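Local coordinates for succinate-semialdehyde dehydrogenase (Streptococcus pyogenes MGAS1882, PDB 4OGD), which probably oxidises succinic semialdehyde to succinate with NADP+ as the cofactor, as a member of the aldehyde dehydrogenase family, at residues Ile378-Asn382 against Val403-Glu408; Gly232-Ile238 against Thr264-Ile270. All coordinates share one frame; numbering follows the deposited sequence.

Interaction 1 of 2, residues Ile378-Asn382 against Val403-Glu408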
ATOM      1  N   ILE A 378      -3.196  12.336  26.559  1.00  9.01           N
ATOM      2  CA  ILE A 378      -2.737  12.212  25.174  1.00  8.11           C
ATOM      3  C   ILE A 378      -1.471  11.363  25.080  1.00  8.71           C
ATOM      4  O   ILE A 378      -1.374  10.468  24.242  1.00  8.61           O
ATOM      5  CB  ILE A 378      -2.506  13.601  24.549  1.00  8.32           C
ATOM      6  CG1 ILE A 378      -3.847  14.335  24.412  1.00  8.62           C
ATOM      7  CG2 ILE A 378      -1.799  13.485  23.188  1.00  8.09           C
ATOM      8  CD1 ILE A 378      -3.716  15.829  24.265  1.00  7.74           C
ATOM      9  N   GLU A 379      -0.511  11.637  25.959  1.00  9.44           N
ATOM     10  CA  GLU A 379       0.720  10.847  26.052  1.00 10.77           C
ATOM     11  C   GLU A 379       0.437   9.353  26.240  1.00  9.56           C
ATOM     12  O   GLU A 379       1.001   8.507  25.532  1.00 11.07           O
ATOM     13  CB  GLU A 379       1.576  11.361  27.215  1.00 13.30           C
ATOM     14  CG  GLU A 379       2.929  10.663  27.364  1.00 16.45           C
ATOM     15  CD  GLU A 379       3.945  11.144  26.349  1.00 19.09           C
ATOM     16  OE1 GLU A 379       3.792  12.281  25.851  1.00 22.88           O
ATOM     17  OE2 GLU A 379       4.897  10.390  26.051  1.00 21.24           O
ATOM     18  N   VAL A 380      -0.440   9.028  27.189  1.00  9.88           N
ATOM     19  CA  VAL A 380      -0.808   7.634  27.430  1.00  7.78           C
ATOM     20  C   VAL A 380      -1.556   7.050  26.226  1.00  9.48           C
ATOM     21  O   VAL A 380      -1.258   5.946  25.782  1.00  7.89           O
ATOM     22  CB  VAL A 380      -1.628   7.471  28.731  1.00  8.74           C
ATOM     23  CG1 VAL A 380      -2.123   6.047  28.878  1.00  9.46           C
ATOM     24  CG2 VAL A 380      -0.771   7.842  29.927  1.00  9.16           C
ATOM     25  N   ALA A 381      -2.493   7.812  25.674  1.00  9.81           N
ATOM     26  CA  ALA A 381      -3.211   7.366  24.483  1.00  8.74           C
ATOM     27  C   ALA A 381      -2.254   6.970  23.357  1.00  8.26           C
ATOM     28  O   ALA A 381      -2.471   5.961  22.671  1.00  8.74           O
ATOM     29  CB  ALA A 381      -4.187   8.450  24.012  1.00  8.59           C
ATOM     30  N   ASN A 382      -1.183   7.749  23.190  1.00  7.72           N
ATOM     31  CA  ASN A 382      -0.250   7.534  22.086  1.00  8.35           C
ATOM     32  C   ASN A 382       0.878   6.574  22.422  1.00 10.03           C
ATOM     33  O   ASN A 382       1.616   6.154  21.525  1.00  8.29           O
ATOM     34  CB  ASN A 382       0.324   8.864  21.593  1.00  9.48           C
ATOM     35  CG  ASN A 382      -0.715   9.714  20.904  1.00  7.42           C
ATOM     36  OD1 ASN A 382      -1.743   9.201  20.470  1.00  9.36           O
ATOM     37  ND2 ASN A 382      -0.452  11.017  20.786  1.00  8.67           N
ATOM     38  N   VAL A 403      -8.208  17.762  20.561  1.00  9.42           N
ATOM     39  CA  VAL A 403      -7.586  16.599  21.191  1.00  8.12           C
ATOM     40  C   VAL A 403      -7.527  15.407  20.235  1.00  9.53           C
ATOM     41  O   VAL A 403      -6.507  14.717  20.161  1.00  9.96           O
ATOM     42  CB  VAL A 403      -8.306  16.206  22.493  1.00  9.76           C
ATOM     43  CG1 VAL A 403      -7.686  14.946  23.069  1.00  8.73           C
ATOM     44  CG2 VAL A 403      -8.199  17.348  23.503  1.00 12.23           C
ATOM     45  N   ALA A 404      -8.602  15.176  19.480  1.00  9.17           N
ATOM     46  CA  ALA A 404      -8.634  14.068  18.520  1.00  8.08           C
ATOM     47  C   ALA A 404      -7.454  14.126  17.546  1.00  8.74           C
ATOM     48  O   ALA A 404      -6.814  13.105  17.271  1.00  9.95           O
ATOM     49  CB  ALA A 404      -9.955  14.071  17.749  1.00 10.34           C
ATOM     50  N   ALA A 405      -7.156  15.321  17.044  1.00  8.78           N
ATOM     51  CA  ALA A 405      -6.079  15.490  16.069  1.00 10.95           C
ATOM     52  C   ALA A 405      -4.730  15.129  16.673  1.00 10.11           C
ATOM     53  O   ALA A 405      -3.814  14.714  15.957  1.00 11.31           O
ATOM     54  CB  ALA A 405      -6.054  16.922  15.541  1.00 10.32           C
ATOM     55  N   LYS A 406      -4.606  15.275  17.989  1.00  9.82           N
ATOM     56  CA  LYS A 406      -3.344  14.965  18.654  1.00  7.89           C
ATOM     57  C   LYS A 406      -3.126  13.474  18.910  1.00  8.13           C
ATOM     58  O   LYS A 406      -2.026  13.064  19.289  1.00 10.67           O
ATOM     59  CB  LYS A 406      -3.221  15.749  19.962  1.00  8.56           C
ATOM     60  CG  LYS A 406      -3.134  17.246  19.737  1.00 10.13           C
ATOM     61  CD  LYS A 406      -3.085  17.999  21.060  1.00 11.77           C
ATOM     62  CE  LYS A 406      -2.918  19.492  20.821  1.00 18.91           C
ATOM     63  NZ  LYS A 406      -3.007  20.241  22.105  1.00 23.99           N
ATOM     64  N   ILE A 407      -4.159  12.664  18.702  1.00  7.67           N
ATOM     65  CA  ILE A 407      -4.030  11.223  18.920  1.00  7.56           C
ATOM     66  C   ILE A 407      -3.459  10.539  17.684  1.00  9.56           C
ATOM     67  O   ILE A 407      -3.920  10.778  16.556  1.00  8.83           O
ATOM     68  CB  ILE A 407      -5.380  10.558  19.284  1.00  7.28           C
ATOM     69  CG1 ILE A 407      -6.074  11.323  20.417  1.00  9.42           C
ATOM     70  CG2 ILE A 407      -5.160   9.110  19.705  1.00  8.09           C
ATOM     71  CD1 ILE A 407      -5.194  11.507  21.658  1.00 10.22           C
ATOM     72  N   GLU A 408      -2.450   9.698  17.899  1.00  8.28           N
ATOM     73  CA  GLU A 408      -1.835   8.912  16.836  1.00  7.35           C
ATOM     74  C   GLU A 408      -2.684   7.668  16.593  1.00  9.19           C
ATOM     75  O   GLU A 408      -2.465   6.609  17.200  1.00 13.08           O
ATOM     76  CB  GLU A 408      -0.404   8.528  17.230  1.00  7.46           C
ATOM     77  CG  GLU A 408       0.520   9.730  17.316  1.00  8.10           C
ATOM     78  CD  GLU A 408       1.935   9.367  17.716  1.00  9.33           C
ATOM     79  OE1 GLU A 408       2.134   8.310  18.349  1.00 10.01           O
ATOM     80  OE2 GLU A 408       2.851  10.157  17.402  1.00 11.01           O
TER
HETATM   81  O   HOH W   1      -3.850   5.657  20.113  1.00 10.93           O
HETATM   82  O   HOH W   2       3.978   7.970  20.995  1.00 18.70           O
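Asn382, on the last turn of helix 374-382, reaches with its carboxamide to the backbone of Lys406 and Glu408. Followed outward, its CB lies 3.8 Å from Glu408 OE1, and its CG is 3.8 Å from Glu408 CG. Chi1 of -69° sets CG beside the backbone N, and from there the amide divides its two ends between two backbone groups. OD1 accepts from Glu408 N at 2.7 Å; the bond is nearly straight at the hydrogen (168°), although the donor stands above the carbonyl plane. ND2 donates an N-H to Lys406 O at 3.0 Å, with that oxygen within 5° of the amide plane. Glu408 passes the asparagine at about a right angle, and its carboxylate pairs elsewhere, with Lys430 and with Lys37 and Tyr36 of the second subunit.

The rest of the contact is apolar, and Ala381, Val403 and Ile407 are buried in it. Ile407 bends its chain so that CD1 lies 4.0 Å from Ala381 CB, while Ile378 lays CG1 against Val403 CG1 and puts CD1 3.9 Å from Lys406 CD, on the aliphatic part of the lysine.

Helix 374-382 of the aldehyde dehydrogenase fold thus packs on helix 397-406 and on Ile407 and Glu408, next to strand 235-238. With one acceptor and one donor both used on main-chain atoms, the asparagine amide is fixed in rotation, and it ties the Lys406-Glu408 backbone to the end of helix 374-382.

Interaction 2 of 2, residues Gly232-Ile238 against Thr264-Ile270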
ATOM      1  N   GLY A 232      -6.631  -3.380  17.724  1.00  6.47           N
ATOM      2  CA  GLY A 232      -6.457  -2.068  18.318  1.00 10.12           C
ATOM      3  C   GLY A 232      -6.443  -2.139  19.832  1.00  9.13           C
ATOM      4  O   GLY A 232      -6.794  -3.157  20.424  1.00  8.43           O
ATOM      5  N   ASP A 233      -6.016  -1.055  20.470  1.00  7.56           N
ATOM      6  CA  ASP A 233      -6.127  -0.942  21.917  1.00  7.27           C
ATOM      7  C   ASP A 233      -6.611   0.475  22.183  1.00  7.55           C
ATOM      8  O   ASP A 233      -5.927   1.286  22.827  1.00  7.40           O
ATOM      9  CB  ASP A 233      -4.774  -1.212  22.594  1.00  7.87           C
ATOM     10  CG  ASP A 233      -4.923  -1.637  24.040  1.00 10.20           C
ATOM     11  OD1 ASP A 233      -6.014  -2.118  24.400  1.00  9.66           O
ATOM     12  OD2 ASP A 233      -3.945  -1.509  24.814  1.00  8.92           O
ATOM     13  N   ASP A 234      -7.798   0.769  21.652  1.00  7.38           N
ATOM     14  CA  ASP A 234      -8.265   2.141  21.497  1.00  8.88           C
ATOM     15  C   ASP A 234      -8.421   2.866  22.822  1.00  6.73           C
ATOM     16  O   ASP A 234      -8.976   2.323  23.780  1.00  8.04           O
ATOM     17  CB  ASP A 234      -9.604   2.179  20.755  1.00  7.58           C
ATOM     18  CG  ASP A 234      -9.497   1.736  19.303  1.00  7.75           C
ATOM     19  OD1 ASP A 234      -8.374   1.508  18.792  1.00  8.85           O
ATOM     20  OD2 ASP A 234     -10.560   1.648  18.660  1.00  7.46           O
ATOM     21  N   ALA A 235      -7.940   4.101  22.862  1.00  7.65           N
ATOM     22  CA  ALA A 235      -8.119   4.940  24.043  1.00  7.97           C
ATOM     23  C   ALA A 235      -9.438   5.717  23.957  1.00  8.18           C
ATOM     24  O   ALA A 235      -9.698   6.421  22.972  1.00  8.73           O
ATOM     25  CB  ALA A 235      -6.953   5.889  24.191  1.00  8.31           C
ATOM     26  N   PHE A 236     -10.254   5.581  25.003  1.00  8.08           N
ATOM     27  CA  PHE A 236     -11.514   6.295  25.162  1.00  8.32           C
ATOM     28  C   PHE A 236     -11.190   7.330  26.238  1.00  8.84           C
ATOM     29  O   PHE A 236     -11.068   6.988  27.416  1.00  9.40           O
ATOM     30  CB  PHE A 236     -12.576   5.275  25.618  1.00  7.61           C
ATOM     31  CG  PHE A 236     -13.992   5.817  25.759  1.00  7.59           C
ATOM     32  CD1 PHE A 236     -14.314   6.751  26.733  1.00 10.64           C
ATOM     33  CD2 PHE A 236     -15.021   5.301  24.969  1.00  9.36           C
ATOM     34  CE1 PHE A 236     -15.628   7.208  26.887  1.00 10.15           C
ATOM     35  CE2 PHE A 236     -16.334   5.744  25.112  1.00  9.72           C
ATOM     36  CZ  PHE A 236     -16.644   6.695  26.069  1.00  9.72           C
ATOM     37  N   ILE A 237     -11.006   8.584  25.818  1.00  7.72           N
ATOM     38  CA  ILE A 237     -10.454   9.630  26.684  1.00  7.92           C
ATOM     39  C   ILE A 237     -11.556  10.555  27.192  1.00  7.48           C
ATOM     40  O   ILE A 237     -12.247  11.212  26.406  1.00  9.27           O
ATOM     41  CB  ILE A 237      -9.413  10.472  25.935  1.00  9.16           C
ATOM     42  CG1 ILE A 237      -8.379   9.575  25.245  1.00  9.52           C
ATOM     43  CG2 ILE A 237      -8.732  11.447  26.894  1.00 10.83           C
ATOM     44  CD1 ILE A 237      -7.378  10.345  24.388  1.00 10.02           C
ATOM     45  N   ILE A 238     -11.721  10.591  28.509  1.00  7.93           N
ATOM     46  CA  ILE A 238     -12.759  11.399  29.136  1.00  8.68           C
ATOM     47  C   ILE A 238     -12.170  12.736  29.581  1.00 11.25           C
ATOM     48  O   ILE A 238     -11.435  12.799  30.569  1.00 11.33           O
ATOM     49  CB  ILE A 238     -13.370  10.650  30.331  1.00  8.97           C
ATOM     50  CG1 ILE A 238     -13.896   9.286  29.879  1.00 12.53           C
ATOM     51  CG2 ILE A 238     -14.487  11.464  30.979  1.00 10.84           C
ATOM     52  CD1 ILE A 238     -14.400   8.440  31.010  1.00 17.75           C
ATOM     53  N   THR A 264     -11.970  -2.195  17.251  1.00  6.80           N
ATOM     54  CA  THR A 264     -12.233  -0.831  17.706  1.00  7.27           C
ATOM     55  C   THR A 264     -13.040  -0.777  19.014  1.00  6.73           C
ATOM     56  O   THR A 264     -13.724   0.217  19.300  1.00  7.24           O
ATOM     57  CB  THR A 264     -12.973   0.001  16.626  1.00  7.50           C
ATOM     58  OG1 THR A 264     -14.086  -0.749  16.123  1.00  8.60           O
ATOM     59  CG2 THR A 264     -12.037   0.350  15.474  1.00  8.05           C
ATOM     60  N   SER A 265     -12.960  -1.832  19.820  1.00  6.82           N
ATOM     61  CA  SER A 265     -13.571  -1.788  21.153  1.00  6.75           C
ATOM     62  C   SER A 265     -12.873  -0.705  21.976  1.00  8.14           C
ATOM     63  O   SER A 265     -11.713  -0.378  21.728  1.00  7.79           O
ATOM     64  CB  SER A 265     -13.449  -3.141  21.851  1.00  8.25           C
ATOM     65  OG  SER A 265     -14.336  -3.222  22.970  1.00  7.96           O
ATOM     66  N   SER A 266     -13.578  -0.132  22.947  1.00  7.57           N
ATOM     67  CA  SER A 266     -12.985   0.924  23.765  1.00  7.87           C
ATOM     68  C   SER A 266     -12.170   0.310  24.901  1.00  9.41           C
ATOM     69  O   SER A 266     -12.636   0.229  26.036  1.00  8.84           O
ATOM     70  CB  SER A 266     -14.086   1.834  24.307  1.00  7.18           C
ATOM     71  OG  SER A 266     -14.781   2.441  23.222  1.00  9.88           O
ATOM     72  N   LYS A 267     -10.947  -0.112  24.590  1.00  7.94           N
ATOM     73  CA  LYS A 267     -10.212  -1.007  25.479  1.00  8.00           C
ATOM     74  C   LYS A 267      -9.465  -0.306  26.605  1.00  7.91           C
ATOM     75  O   LYS A 267      -9.265  -0.887  27.669  1.00 10.09           O
ATOM     76  CB  LYS A 267      -9.261  -1.910  24.685  1.00  7.53           C
ATOM     77  CG  LYS A 267      -9.965  -2.702  23.604  1.00  6.78           C
ATOM     78  CD  LYS A 267      -9.175  -3.940  23.207  1.00  7.77           C
ATOM     79  CE  LYS A 267      -9.898  -4.730  22.098  1.00  7.74           C
ATOM     80  NZ  LYS A 267      -9.549  -4.226  20.717  1.00  8.76           N
ATOM     81  N   ARG A 268      -9.040   0.930  26.373  1.00  7.65           N
ATOM     82  CA  ARG A 268      -8.350   1.687  27.425  1.00  7.35           C
ATOM     83  C   ARG A 268      -9.123   2.951  27.743  1.00  8.70           C
ATOM     84  O   ARG A 268      -9.077   3.917  26.987  1.00  9.11           O
ATOM     85  CB  ARG A 268      -6.913   2.054  27.008  1.00  8.19           C
ATOM     86  CG  ARG A 268      -5.985   0.865  26.742  1.00  8.30           C
ATOM     87  CD  ARG A 268      -4.567   1.341  26.374  1.00  8.24           C
ATOM     88  NE  ARG A 268      -4.578   2.019  25.079  1.00  6.64           N
ATOM     89  CZ  ARG A 268      -3.847   3.085  24.776  1.00  9.08           C
ATOM     90  NH1 ARG A 268      -3.015   3.613  25.669  1.00  9.16           N
ATOM     91  NH2 ARG A 268      -3.956   3.628  23.575  1.00  6.75           N
ATOM     92  N   PHE A 269      -9.832   2.949  28.866  1.00  7.77           N
ATOM     93  CA  PHE A 269     -10.487   4.159  29.315  1.00  9.15           C
ATOM     94  C   PHE A 269      -9.461   5.021  30.017  1.00  9.19           C
ATOM     95  O   PHE A 269      -8.815   4.569  30.956  1.00 10.74           O
ATOM     96  CB  PHE A 269     -11.630   3.824  30.272  1.00  8.28           C
ATOM     97  CG  PHE A 269     -12.810   3.184  29.596  1.00  9.61           C
ATOM     98  CD1 PHE A 269     -13.652   3.938  28.787  1.00  8.86           C
ATOM     99  CD2 PHE A 269     -13.077   1.830  29.765  1.00  9.64           C
ATOM    100  CE1 PHE A 269     -14.753   3.356  28.161  1.00  9.22           C
ATOM    101  CE2 PHE A 269     -14.182   1.236  29.130  1.00  9.42           C
ATOM    102  CZ  PHE A 269     -15.016   2.004  28.331  1.00  9.33           C
ATOM    103  N   ILE A 270      -9.292   6.248  29.550  1.00  8.50           N
ATOM    104  CA  ILE A 270      -8.317   7.147  30.152  1.00  8.85           C
ATOM    105  C   ILE A 270      -9.072   8.257  30.884  1.00  9.06           C
ATOM    106  O   ILE A 270      -9.828   9.005  30.270  1.00  9.98           O
ATOM    107  CB  ILE A 270      -7.370   7.693  29.079  1.00  7.58           C
ATOM    108  CG1 ILE A 270      -6.626   6.523  28.419  1.00  8.75           C
ATOM    109  CG2 ILE A 270      -6.371   8.660  29.680  1.00 10.10           C
ATOM    110  CD1 ILE A 270      -5.636   6.957  27.350  1.00 11.62           C
TER
HETATM  111  O   HOH W   3      -9.527  -1.295  20.415  1.00  7.30           O
HETATM  112  O   HOH W   4     -12.793   2.987  19.194  1.00 10.45           O
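The rings of Phe236 and Phe269 meet edge to face: Phe269 brings its edge over one face of Phe236, with centroids 5.0 Å apart and planes at 62°. The two side chains leave the sheet in company, and the nearest approach is Phe269 CE1 to Phe236 CG at 3.5 Å. Chi1 of -176° swings the Phe236 ring away from its own backbone N, where Ser266 OG comes to its edge, 3.4 Å from Phe236 CD2. Helix 244-256 packs against these rings through Leu247 and Leu251.

That helix is the connection of a beta-alpha-beta unit whose strands, 235-238 and 268-272, lie parallel and adjacent in a mixed sheet. The axes of 235-238 and 268-270 run 19° apart in direction, and the ladder runs from Arg268 N to Asp234 O through to Ile238 N on Ile270 O.

On the sheet face opposite the phenylalanines, Arg268 turns its guanidinium so that Asp233 O lies at its edge, in plane, and NE donates to that oxygen at 2.7 Å. Ala235 CB lies over a face of the same group. The Asp233 carboxylate crosses the arginine at about a right angle; its OD2, 3.6 Å from Arg268 NE, is well out of the guanidinium plane, a salt bridge of charge alone. One residue earlier, Lys267, also paired with Glu360, bends at chi4, and its NZ donates a hydrogen bond to Gly232 O at 3.0 Å.

Interactions 1 and 2 have centres 11 Å apart and meet directly, helix 374-382 lying on the sheet face that carries Ala235, Ile237, Arg268 and Ile270. The join is partly polar: Arg268 NH2 lies 2.9 Å from Ala381 O and Arg268 NH1 2.9 Å from Val380 O, both probable hydrogen bonds. One guanidinium thus spans the carbonyl of Asp233, in the loop before strand 235-238, and the helix of interaction 1. Packing completes it: Ile407 CD1 and Ile237 CD1 are 3.7 Å apart. Only interaction 1 reaches the second subunit. Segment 264-270 directly follows the position where this family probably carries its catalytic cysteine, so interaction 2 is nearer that site in sequence.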